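Local coordinates for protein AAR187Cp (Eremothecium gossypii, PDB 3ZIL) that probably regulates the establishment of sister-chromatid cohesion as Wpl1, a Wapl-type partner of cohesin, represented here by its helical Wap1 domain, at residues N42-C47 against R129-N134; L328-S333 against A337-P342. All coordinates share one frame; numbering follows the deposited sequence.

Interaction 1 (N42-C47 against R129-N134)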
ATOM      1  N   ASN A  42       6.474  -3.979 -34.808  1.00 20.59           N
ATOM      2  CA  ASN A  42       5.456  -3.011 -35.170  1.00 21.82           C
ATOM      3  C   ASN A  42       5.041  -2.260 -33.895  1.00 19.73           C
ATOM      4  O   ASN A  42       4.801  -1.061 -33.961  1.00 20.11           O
ATOM      5  CB  ASN A  42       4.209  -3.659 -35.805  1.00 22.86           C
ATOM      6  CG  ASN A  42       4.485  -4.152 -37.252  1.00 27.95           C
ATOM      7  OD1 ASN A  42       3.675  -4.791 -37.852  1.00 34.29           O
ATOM      8  ND2 ASN A  42       5.612  -3.834 -37.771  1.00 25.75           N
ATOM      9  N   MET A  43       4.910  -2.961 -32.778  1.00 18.34           N
ATOM     10  CA  MET A  43       4.391  -2.246 -31.533  1.00 19.80           C
ATOM     11  C   MET A  43       5.447  -1.196 -31.123  1.00 17.25           C
ATOM     12  O   MET A  43       5.122  -0.051 -30.683  1.00 20.40           O
ATOM     13  CB  MET A  43       4.066  -3.254 -30.390  1.00 17.63           C
ATOM     14  CG  MET A  43       3.450  -2.552 -29.121  1.00 17.88           C
ATOM     15  SD  MET A  43       3.080  -3.942 -27.969  1.00 24.10           S
ATOM     16  CE  MET A  43       1.732  -4.825 -28.761  1.00 23.99           C
ATOM     17  N   LEU A  44       6.713  -1.585 -31.240  1.00 17.91           N
ATOM     18  CA  LEU A  44       7.795  -0.638 -30.933  1.00 19.26           C
ATOM     19  C   LEU A  44       7.751   0.636 -31.757  1.00 22.62           C
ATOM     20  O   LEU A  44       7.845   1.795 -31.251  1.00 21.17           O
ATOM     21  CB  LEU A  44       9.172  -1.325 -31.037  1.00 21.20           C
ATOM     22  CG  LEU A  44      10.444  -0.440 -30.880  1.00 21.50           C
ATOM     23  CD1 LEU A  44      10.346   0.194 -29.467  1.00 20.86           C
ATOM     24  CD2 LEU A  44      11.750  -1.216 -31.037  1.00 19.35           C
ATOM     25  N   ARG A  45       7.579   0.445 -33.049  1.00 23.42           N
ATOM     26  CA  ARG A  45       7.530   1.507 -33.964  1.00 21.80           C
ATOM     27  C   ARG A  45       6.290   2.372 -33.699  1.00 23.91           C
ATOM     28  O   ARG A  45       6.347   3.606 -33.799  1.00 20.50           O
ATOM     29  CB  ARG A  45       7.577   0.890 -35.356  1.00 25.84           C
ATOM     30  CG  ARG A  45       7.229   1.855 -36.482  1.00 27.80           C
ATOM     31  CD  ARG A  45       7.637   1.173 -37.821  1.00 31.99           C
ATOM     32  NE  ARG A  45       7.506   2.147 -38.875  1.00 29.31           N
ATOM     33  CZ  ARG A  45       7.504   1.894 -40.174  1.00 32.99           C
ATOM     34  NH1 ARG A  45       7.629   0.651 -40.629  1.00 26.35           N
ATOM     35  NH2 ARG A  45       7.338   2.921 -41.026  1.00 32.40           N
ATOM     36  N   LEU A  46       5.176   1.753 -33.291  1.00 22.74           N
ATOM     37  CA  LEU A  46       3.970   2.516 -32.935  1.00 22.37           C
ATOM     38  C   LEU A  46       4.154   3.426 -31.696  1.00 23.53           C
ATOM     39  O   LEU A  46       3.733   4.630 -31.705  1.00 22.09           O
ATOM     40  CB  LEU A  46       2.816   1.555 -32.708  1.00 21.67           C
ATOM     41  CG  LEU A  46       1.527   2.093 -32.081  1.00 24.41           C
ATOM     42  CD1 LEU A  46       0.929   3.129 -33.020  1.00 22.35           C
ATOM     43  CD2 LEU A  46       0.539   0.970 -31.638  1.00 21.59           C
ATOM     44  N   CYS A  47       4.759   2.839 -30.656  1.00 21.10           N
ATOM     45  CA  CYS A  47       4.980   3.517 -29.363  1.00 23.36           C
ATOM     46  C   CYS A  47       5.881   4.699 -29.663  1.00 22.52           C
ATOM     47  O   CYS A  47       5.656   5.820 -29.192  1.00 23.54           O
ATOM     48  CB  CYS A  47       5.627   2.577 -28.337  1.00 22.06           C
ATOM     49  SG  CYS A  47       4.451   1.266 -27.839  1.00 24.09           S
ATOM     50  N   ARG A 129      19.882  -3.957 -35.743  1.00 30.55           N
ATOM     51  CA  ARG A 129      20.522  -2.751 -35.233  1.00 34.22           C
ATOM     52  C   ARG A 129      19.539  -1.623 -35.057  1.00 31.75           C
ATOM     53  O   ARG A 129      19.523  -0.907 -34.036  1.00 24.78           O
ATOM     54  CB  ARG A 129      21.666  -2.289 -36.171  1.00 42.79           C
ATOM     55  CG  ARG A 129      22.308  -0.955 -35.777  1.00 52.09           C
ATOM     56  CD  ARG A 129      22.650  -0.097 -36.995  1.00 63.67           C
ATOM     57  NE  ARG A 129      23.193   1.240 -36.697  1.00 64.96           N
ATOM     58  CZ  ARG A 129      22.685   2.394 -37.143  1.00 71.89           C
ATOM     59  NH1 ARG A 129      21.583   2.402 -37.895  1.00 74.34           N
ATOM     60  NH2 ARG A 129      23.272   3.552 -36.826  1.00 69.05           N
ATOM     61  N   LEU A 130      18.743  -1.372 -36.090  1.00 33.86           N
ATOM     62  CA  LEU A 130      17.771  -0.276 -35.993  1.00 28.64           C
ATOM     63  C   LEU A 130      16.698  -0.495 -34.871  1.00 28.42           C
ATOM     64  O   LEU A 130      16.255   0.511 -34.252  1.00 25.06           O
ATOM     65  CB  LEU A 130      17.104  -0.029 -37.310  1.00 29.28           C
ATOM     66  CG  LEU A 130      16.225   1.223 -37.416  1.00 32.43           C
ATOM     67  CD1 LEU A 130      16.933   2.499 -36.923  1.00 32.36           C
ATOM     68  CD2 LEU A 130      15.775   1.394 -38.863  1.00 28.38           C
ATOM     69  N   VAL A 131      16.275  -1.778 -34.681  1.00 28.55           N
ATOM     70  CA  VAL A 131      15.332  -2.198 -33.637  1.00 25.03           C
ATOM     71  C   VAL A 131      15.956  -1.785 -32.299  1.00 25.68           C
ATOM     72  O   VAL A 131      15.304  -1.115 -31.481  1.00 24.42           O
ATOM     73  CB  VAL A 131      14.938  -3.708 -33.728  1.00 25.18           C
ATOM     74  CG1 VAL A 131      14.403  -4.210 -32.367  1.00 20.44           C
ATOM     75  CG2 VAL A 131      13.833  -3.956 -34.784  1.00 23.80           C
ATOM     76  N   LYS A 132      17.242  -2.126 -32.089  1.00 27.83           N
ATOM     77  CA  LYS A 132      17.917  -1.846 -30.831  1.00 28.62           C
ATOM     78  C   LYS A 132      18.085  -0.341 -30.610  1.00 29.19           C
ATOM     79  O   LYS A 132      17.863   0.175 -29.497  1.00 26.23           O
ATOM     80  CB  LYS A 132      19.293  -2.517 -30.794  1.00 32.40           C
ATOM     81  CG  LYS A 132      19.310  -4.010 -30.617  1.00 32.12           C
ATOM     82  CD  LYS A 132      20.747  -4.463 -30.895  1.00 34.03           C
ATOM     83  CE  LYS A 132      21.082  -5.637 -30.014  1.00 34.03           C
ATOM     84  NZ  LYS A 132      20.942  -6.745 -30.939  1.00 42.07           N
ATOM     85  N   LEU A 133      18.470   0.387 -31.662  1.00 30.85           N
ATOM     86  CA  LEU A 133      18.506   1.864 -31.559  1.00 30.08           C
ATOM     87  C   LEU A 133      17.145   2.434 -31.232  1.00 29.23           C
ATOM     88  O   LEU A 133      17.040   3.372 -30.434  1.00 30.46           O
ATOM     89  CB  LEU A 133      18.944   2.509 -32.852  1.00 34.52           C
ATOM     90  CG  LEU A 133      20.280   3.212 -33.027  1.00 45.39           C
ATOM     91  CD1 LEU A 133      21.390   2.733 -32.096  1.00 42.03           C
ATOM     92  CD2 LEU A 133      20.623   3.053 -34.504  1.00 41.70           C
ATOM     93  N   ASN A 134      16.098   1.943 -31.897  1.00 27.12           N
ATOM     94  CA  ASN A 134      14.723   2.451 -31.652  1.00 27.73           C
ATOM     95  C   ASN A 134      14.268   2.211 -30.224  1.00 22.19           C
ATOM     96  O   ASN A 134      13.579   3.042 -29.608  1.00 21.38           O
ATOM     97  CB  ASN A 134      13.690   1.834 -32.632  1.00 28.74           C
ATOM     98  CG  ASN A 134      13.648   2.564 -33.980  1.00 32.49           C
ATOM     99  OD1 ASN A 134      14.219   3.648 -34.155  1.00 33.05           O
ATOM    100  ND2 ASN A 134      12.954   1.985 -34.919  1.00 29.44           N
TER
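Leu44 reaches across from helix 36-52 to the first turns of helix 129-141, and the contact between these two segments rests almost wholly on one of its methyl groups. CG lies anti to the backbone N (chi1 174°), which carries the isobutyl group straight out from its helix, and CD2 leads.

The apolar part has two pieces. Leu44 CD2 comes within 4.2 Å of Val131 CG1, and it lies 4.0 Å from Asn134 CB, so that Leu44 meets Asn134 at the aliphatic root of its side chain rather than at its amide. Because Val131 and Asn134 are three residues apart, both sit on the same side of their helix, and the methyl is received between them.

The closest approach is of another kind: Leu44 CD2 stands 3.6 Å from Val131 O, an ordinary van der Waals touch of a methyl on a backbone carbonyl. No hydrogen bond or salt bridge joins the two segments.

Neighbouring turns widen the interface, since Val131 also touches Arg40 and Asn41, and Asn134 touches Leu48, all on helix 36-52. Other faces of that helix are packed into the fold: Met43 lies on Leu86 and Gln87 and Cys47 on Phe89 and Ile90, all of helix 81-93.

Apolar and van der Waals packing therefore joins segments 42-47 and 129-134. With 135 Å² buried in all and no directed bond between them, the chemistry implies a small, largely apolar seam, in which a buried leucine meets two partly exposed residues at the margin of the helical array.

Interaction 2 (L328-S333 against A337-P342)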
ATOM      1  N   LEU A 328      -4.398   5.644  25.839  1.00 22.86           N
ATOM      2  CA  LEU A 328      -5.218   4.473  25.604  1.00 22.29           C
ATOM      3  C   LEU A 328      -4.311   3.246  25.428  1.00 21.91           C
ATOM      4  O   LEU A 328      -4.588   2.183  26.009  1.00 19.92           O
ATOM      5  CB  LEU A 328      -6.134   4.690  24.376  1.00 23.05           C
ATOM      6  CG  LEU A 328      -6.936   3.493  23.869  1.00 24.18           C
ATOM      7  CD1 LEU A 328      -7.770   2.867  24.958  1.00 22.29           C
ATOM      8  CD2 LEU A 328      -7.810   3.906  22.682  1.00 26.12           C
ATOM      9  N   VAL A 329      -3.267   3.380  24.611  1.00 21.52           N
ATOM     10  CA  VAL A 329      -2.433   2.228  24.332  1.00 23.53           C
ATOM     11  C   VAL A 329      -1.733   1.846  25.664  1.00 25.65           C
ATOM     12  O   VAL A 329      -1.699   0.668  26.042  1.00 24.35           O
ATOM     13  CB  VAL A 329      -1.413   2.493  23.194  1.00 23.32           C
ATOM     14  CG1 VAL A 329      -0.279   1.460  23.234  1.00 20.41           C
ATOM     15  CG2 VAL A 329      -2.116   2.574  21.806  1.00 19.85           C
ATOM     16  N   TYR A 330      -1.242   2.856  26.383  1.00 26.14           N
ATOM     17  CA  TYR A 330      -0.688   2.662  27.731  1.00 25.84           C
ATOM     18  C   TYR A 330      -1.640   1.914  28.731  1.00 22.74           C
ATOM     19  O   TYR A 330      -1.225   0.995  29.412  1.00 23.92           O
ATOM     20  CB  TYR A 330      -0.233   3.997  28.331  1.00 26.73           C
ATOM     21  CG  TYR A 330       0.320   3.759  29.720  1.00 32.34           C
ATOM     22  CD1 TYR A 330       1.463   2.962  29.919  1.00 31.54           C
ATOM     23  CD2 TYR A 330      -0.324   4.279  30.837  1.00 37.09           C
ATOM     24  CE1 TYR A 330       1.929   2.707  31.197  1.00 37.78           C
ATOM     25  CE2 TYR A 330       0.147   4.037  32.111  1.00 36.79           C
ATOM     26  CZ  TYR A 330       1.265   3.248  32.276  1.00 36.35           C
ATOM     27  OH  TYR A 330       1.712   3.024  33.553  1.00 44.20           O
ATOM     28  N   ALA A 331      -2.889   2.308  28.797  1.00 23.94           N
ATOM     29  CA  ALA A 331      -3.876   1.673  29.693  1.00 23.93           C
ATOM     30  C   ALA A 331      -3.941   0.173  29.386  1.00 26.53           C
ATOM     31  O   ALA A 331      -4.015  -0.648  30.319  1.00 26.23           O
ATOM     32  CB  ALA A 331      -5.229   2.314  29.492  1.00 22.29           C
ATOM     33  N   TYR A 332      -3.878  -0.191  28.084  1.00 24.57           N
ATOM     34  CA  TYR A 332      -3.835  -1.622  27.691  1.00 22.25           C
ATOM     35  C   TYR A 332      -2.564  -2.302  28.179  1.00 23.09           C
ATOM     36  O   TYR A 332      -2.590  -3.437  28.723  1.00 25.09           O
ATOM     37  CB  TYR A 332      -4.024  -1.804  26.145  1.00 22.39           C
ATOM     38  CG  TYR A 332      -5.507  -1.829  25.728  1.00 22.11           C
ATOM     39  CD1 TYR A 332      -6.255  -2.951  25.921  1.00 22.87           C
ATOM     40  CD2 TYR A 332      -6.135  -0.719  25.163  1.00 23.96           C
ATOM     41  CE1 TYR A 332      -7.586  -3.003  25.611  1.00 23.51           C
ATOM     42  CE2 TYR A 332      -7.456  -0.779  24.790  1.00 26.09           C
ATOM     43  CZ  TYR A 332      -8.181  -1.946  25.008  1.00 23.06           C
ATOM     44  OH  TYR A 332      -9.523  -2.057  24.700  1.00 24.28           O
ATOM     45  N   SER A 333      -1.440  -1.597  28.068  1.00 26.76           N
ATOM     46  CA  SER A 333      -0.174  -2.170  28.498  1.00 29.67           C
ATOM     47  C   SER A 333      -0.153  -2.396  30.046  1.00 33.18           C
ATOM     48  O   SER A 333       0.038  -3.532  30.554  1.00 31.10           O
ATOM     49  CB  SER A 333       0.969  -1.285  28.066  1.00 31.91           C
ATOM     50  OG  SER A 333       2.150  -1.885  28.528  1.00 45.93           O
ATOM     51  N   ALA A 337       0.196  -6.119  32.014  1.00 41.99           N
ATOM     52  CA  ALA A 337       1.407  -6.391  32.806  1.00 45.19           C
ATOM     53  C   ALA A 337       1.113  -6.429  34.325  1.00 46.67           C
ATOM     54  O   ALA A 337       2.010  -6.663  35.130  1.00 50.94           O
ATOM     55  CB  ALA A 337       2.491  -5.364  32.494  1.00 37.13           C
ATOM     56  N   GLY A 338      -0.141  -6.204  34.700  1.00 48.51           N
ATOM     57  CA  GLY A 338      -0.535  -6.127  36.111  1.00 47.64           C
ATOM     58  C   GLY A 338       0.009  -4.894  36.832  1.00 51.74           C
ATOM     59  O   GLY A 338       0.239  -4.927  38.053  1.00 51.28           O
ATOM     60  N   VAL A 339       0.237  -3.804  36.094  1.00 48.46           N
ATOM     61  CA  VAL A 339       0.595  -2.546  36.733  1.00 49.77           C
ATOM     62  C   VAL A 339      -0.631  -2.075  37.519  1.00 55.97           C
ATOM     63  O   VAL A 339      -1.793  -2.198  37.056  1.00 56.26           O
ATOM     64  CB  VAL A 339       1.114  -1.475  35.756  1.00 50.04           C
ATOM     65  CG1 VAL A 339       1.423  -0.178  36.489  1.00 49.41           C
ATOM     66  CG2 VAL A 339       2.358  -1.968  35.023  1.00 52.16           C
ATOM     67  N   GLN A 340      -0.363  -1.633  38.747  1.00 54.97           N
ATOM     68  CA  GLN A 340      -1.370  -1.010  39.607  1.00 52.69           C
ATOM     69  C   GLN A 340      -0.979   0.445  39.791  1.00 47.89           C
ATOM     70  O   GLN A 340       0.134   0.781  40.256  1.00 38.52           O
ATOM     71  CB  GLN A 340      -1.548  -1.746  40.946  1.00 59.18           C
ATOM     72  CG  GLN A 340      -2.912  -2.437  41.094  1.00 67.74           C
ATOM     73  CD  GLN A 340      -3.165  -3.538  40.062  1.00 78.70           C
ATOM     74  OE1 GLN A 340      -2.674  -4.660  40.199  1.00 85.22           O
ATOM     75  NE2 GLN A 340      -3.951  -3.221  39.030  1.00 85.59           N
ATOM     76  N   LEU A 341      -1.877   1.309  39.329  1.00 39.93           N
ATOM     77  CA  LEU A 341      -1.600   2.717  39.367  1.00 43.64           C
ATOM     78  C   LEU A 341      -2.230   3.184  40.691  1.00 39.76           C
ATOM     79  O   LEU A 341      -3.342   2.745  41.030  1.00 36.64           O
ATOM     80  CB  LEU A 341      -2.192   3.417  38.119  1.00 37.18           C
ATOM     81  CG  LEU A 341      -1.542   2.964  36.773  1.00 34.24           C
ATOM     82  CD1 LEU A 341      -2.387   3.413  35.611  1.00 30.54           C
ATOM     83  CD2 LEU A 341      -0.123   3.471  36.592  1.00 31.31           C
ATOM     84  N   PRO A 342      -1.508   4.024  41.455  1.00 40.64           N
ATOM     85  CA  PRO A 342      -2.097   4.613  42.697  1.00 37.68           C
ATOM     86  C   PRO A 342      -3.339   5.382  42.290  1.00 39.02           C
ATOM     87  O   PRO A 342      -3.437   5.709  41.104  1.00 35.93           O
ATOM     88  CB  PRO A 342      -1.001   5.564  43.178  1.00 35.25           C
ATOM     89  CG  PRO A 342       0.253   5.032  42.590  1.00 41.21           C
ATOM     90  CD  PRO A 342      -0.136   4.518  41.220  1.00 37.65           C
TER
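Tyr330 and Leu341 bring helix 321-336 together with the chain that leaves its C-terminal end. The tyrosine has CG opposite the backbone N (chi1 180°), which extends the ring from the helix so that its hydroxyl end meets the leucine: Tyr330 OH lies 3.6 Å from Leu341 CD2. The other methyl, Leu341 CD1, approaches the ring obliquely, 4.4 Å from Tyr330 CE2. This is the close-packed side, backed by Phe308, whose ring stacks with Tyr330, and by Leu349 of helix 343-360, on which Leu341 rests.

Val339 fits more loosely, Val339 CG1 being 4.4 Å from Tyr330 OH, and Gly338 and Gln340 beside it are exposed, the glutamine poorly ordered. Upstream, Ala337 N continues the i to i+4 hydrogen bonding of the helix by donating to Ser333 O over 3.0 Å, with an N-H...O angle of 164°.

Gly338 then turns to positive phi (69°), with two bonds running back into the last helical turn. The arrangement is a Schellman motif at a helix C-terminus, followed by an extended linker that ends at Pro342, the N-cap residue of helix 343-360.

Interactions 1 and 2 lie on opposite sides of the chain's centre, with their own centres 67 Å apart and their nearest atoms about 50 Å from each other, so neither touches the other. Both belong to the Wap1 domain, an elongated array of helices without strands, and they come in series along it. They show two ways of joining such an array: interaction 1 joins segments 82 residues apart at their closest ends by packing of side chains, and of a methyl on a backbone carbonyl, without a hydrogen bond, whereas in interaction 2 a Schellman turn brings the linker back so that Leu341 packs on Tyr330. No ligand or active site relates them; their common setting is the helical scaffold.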